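Local coordinates for protein probable dipeptidase (Pseudomonas aeruginosa, PDB 3B40) that probably acts as a metal-dependent dipeptidase of the M19 membrane dipeptidase family, built on a TIM-barrel fold, at residues I208-Q213 with V231-A236. The protein carries 11 engineered substitutions. Sequence-based numbering, arbitrary orientation.
Sequences IIDVSQ and VASHSA
Val231 is held between two backbone hydrogen bonds, its N giving to Ile209 O (3.0 Å) and its O receiving Val211 N (2.7 Å), which pairs it with Asp210 in parallel register. The CA-H of Asp210 also points at Val231 O.

Beyond this bridge the backbone ladder ends although the chains stay close, and side chains take over the hydrogen bonding. The carboxylate of Asp210, carried forward along its own chain, toward Ser212, by a CG anti to the backbone N (chi1 178°), serves both segments. Its OD1 accepts Ser212 N, closing an Asx turn, and Ser233 N (2.9 Å); the two donors arrive from opposite faces of the carboxylate, each well out of its plane. OD2 receives the hydroxyl of Ser233 in a very short bond (OD2 to OG 2.5 Å), and the same OG accepts His234 ND1, so imidazole, serine and acid form a chain of hydrogen bonds that probably fixes the ring's rotation and leaves NE2 as an acceptor. That nitrogen takes a nearly straight bond from Gln213 NE2 (3.1 Å), in the amide plane but tilted from the ring, the two planes being 52° apart; Gln213 OE1 is meanwhile held by Arg176.

Ser212 reaches over to the corner at Ser233 and His234. Its OG accepts His234 N (2.9 Å) and shares a hydrogen bond with Ser235 OG (2.7 Å), while its CB lies against the imidazole.

Apolar contacts are few: Ile208 CG2 meets Val231 CG2 at 3.7 Å, and Val211 CG2 lies near Ala232 CB.

The two segments belong to the strands of a buried beta-alpha-beta unit of the barrel, whose crossover helix 216-225 packs on Ile209 and Val211. Strand 160-162 flanks 208-210, strand 261-265 flanks 230-235, and helix 389-409 covers Ile208.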
loop_
_atom_site.group_PDB
_atom_site.type_symbol
_atom_site.label_atom_id
_atom_site.label_comp_id
_atom_site.label_asym_id
_atom_site.label_seq_id
_atom_site.Cartn_x
_atom_site.Cartn_y
_atom_site.Cartn_z
ATOM N N ILE A 208 -6.133 12.867 -3.092
ATOM C CA ILE A 208 -5.005 12.713 -2.188
ATOM C C ILE A 208 -3.835 12.155 -2.992
ATOM O O ILE A 208 -3.986 11.131 -3.674
ATOM C CB ILE A 208 -5.302 11.725 -1.015
ATOM C CG1 ILE A 208 -6.500 12.178 -0.163
ATOM C CG2 ILE A 208 -4.058 11.582 -0.106
ATOM C CD1 ILE A 208 -7.154 11.033 0.637
ATOM N N ILE A 209 -2.691 12.825 -2.926
ATOM C CA ILE A 209 -1.454 12.257 -3.490
ATOM C C ILE A 209 -0.795 11.260 -2.538
ATOM O O ILE A 209 -0.525 11.587 -1.369
ATOM C CB ILE A 209 -0.426 13.349 -3.895
ATOM C CG1 ILE A 209 -1.024 14.298 -4.950
ATOM C CG2 ILE A 209 0.909 12.653 -4.397
ATOM C CD1 ILE A 209 -0.306 15.645 -5.067
ATOM N N ASP A 210 -0.527 10.058 -3.053
ATOM C CA ASP A 210 0.059 8.941 -2.288
ATOM C C ASP A 210 1.515 8.717 -2.728
ATOM O O ASP A 210 1.777 8.479 -3.910
ATOM C CB ASP A 210 -0.794 7.688 -2.511
ATOM C CG ASP A 210 -0.251 6.442 -1.809
ATOM O OD1 ASP A 210 0.693 6.527 -0.984
ATOM O OD2 ASP A 210 -0.797 5.356 -2.110
ATOM N N VAL A 211 2.455 8.840 -1.784
ATOM C CA VAL A 211 3.851 8.733 -2.109
ATOM C C VAL A 211 4.480 7.360 -1.821
ATOM O O VAL A 211 5.648 7.172 -2.114
ATOM C CB VAL A 211 4.707 9.870 -1.448
ATOM C CG1 VAL A 211 4.146 11.246 -1.848
ATOM C CG2 VAL A 211 4.733 9.698 0.059
ATOM N N SER A 212 3.724 6.408 -1.276
ATOM C CA SER A 212 4.282 5.060 -1.057
ATOM C C SER A 212 4.681 4.487 -2.423
ATOM O O SER A 212 3.920 4.649 -3.366
ATOM C CB SER A 212 3.267 4.137 -0.368
ATOM O OG SER A 212 3.163 4.453 1.014
ATOM N N GLN A 213 5.878 3.874 -2.508
ATOM C CA GLN A 213 6.423 3.206 -3.719
ATOM C C GLN A 213 7.297 4.122 -4.614
ATOM O O GLN A 213 8.084 3.641 -5.432
ATOM C CB GLN A 213 5.330 2.527 -4.564
ATOM C CG GLN A 213 4.369 1.499 -3.840
ATOM C CD GLN A 213 4.728 0.041 -3.998
ATOM O OE1 GLN A 213 5.710 -0.306 -4.660
ATOM N NE2 GLN A 213 3.903 -0.861 -3.384
ATOM N N VAL A 231 0.128 11.682 1.544
ATOM C CA VAL A 231 0.008 10.491 2.356
ATOM C C VAL A 231 0.973 9.427 1.835
ATOM O O VAL A 231 1.302 9.396 0.648
ATOM C CB VAL A 231 -1.505 10.004 2.339
ATOM C CG1 VAL A 231 -1.662 8.586 2.813
ATOM C CG2 VAL A 231 -2.402 11.010 3.194
ATOM N N ALA A 232 1.467 8.581 2.724
ATOM C CA ALA A 232 2.097 7.356 2.313
ATOM C C ALA A 232 1.123 6.236 2.742
ATOM O O ALA A 232 1.042 5.929 3.933
ATOM C CB ALA A 232 3.458 7.196 3.009
ATOM N N SER A 233 0.413 5.646 1.777
ATOM C CA SER A 233 -0.704 4.751 2.070
ATOM C C SER A 233 -0.248 3.367 2.609
ATOM O O SER A 233 -1.024 2.670 3.259
ATOM C CB SER A 233 -1.577 4.587 0.822
ATOM O OG SER A 233 -0.869 3.823 -0.150
ATOM N N HIS A 234 1.013 2.991 2.346
ATOM C CA HIS A 234 1.585 1.754 2.886
ATOM C C HIS A 234 3.096 1.837 2.856
ATOM O O HIS A 234 3.718 1.469 1.827
ATOM C CB HIS A 234 1.082 0.499 2.128
ATOM C CG HIS A 234 1.283 0.530 0.631
ATOM N ND1 HIS A 234 0.966 1.619 -0.149
ATOM C CD2 HIS A 234 1.703 -0.431 -0.233
ATOM C CE1 HIS A 234 1.198 1.340 -1.424
ATOM N NE2 HIS A 234 1.632 0.098 -1.505
ATOM N N SER A 235 3.673 2.336 3.951
ATOM C CA SER A 235 5.143 2.474 4.096
ATOM C C SER A 235 5.590 2.124 5.527
ATOM O O SER A 235 4.783 2.215 6.444
ATOM C CB SER A 235 5.573 3.909 3.749
ATOM O OG SER A 235 5.531 4.144 2.340
ATOM N N ALA A 236 6.851 1.712 5.717
ATOM C CA ALA A 236 7.438 1.480 7.059
ATOM C C ALA A 236 8.774 2.268 7.159
ATOM O O ALA A 236 9.283 2.724 6.108
ATOM C CB ALA A 236 7.665 -0.032 7.300
#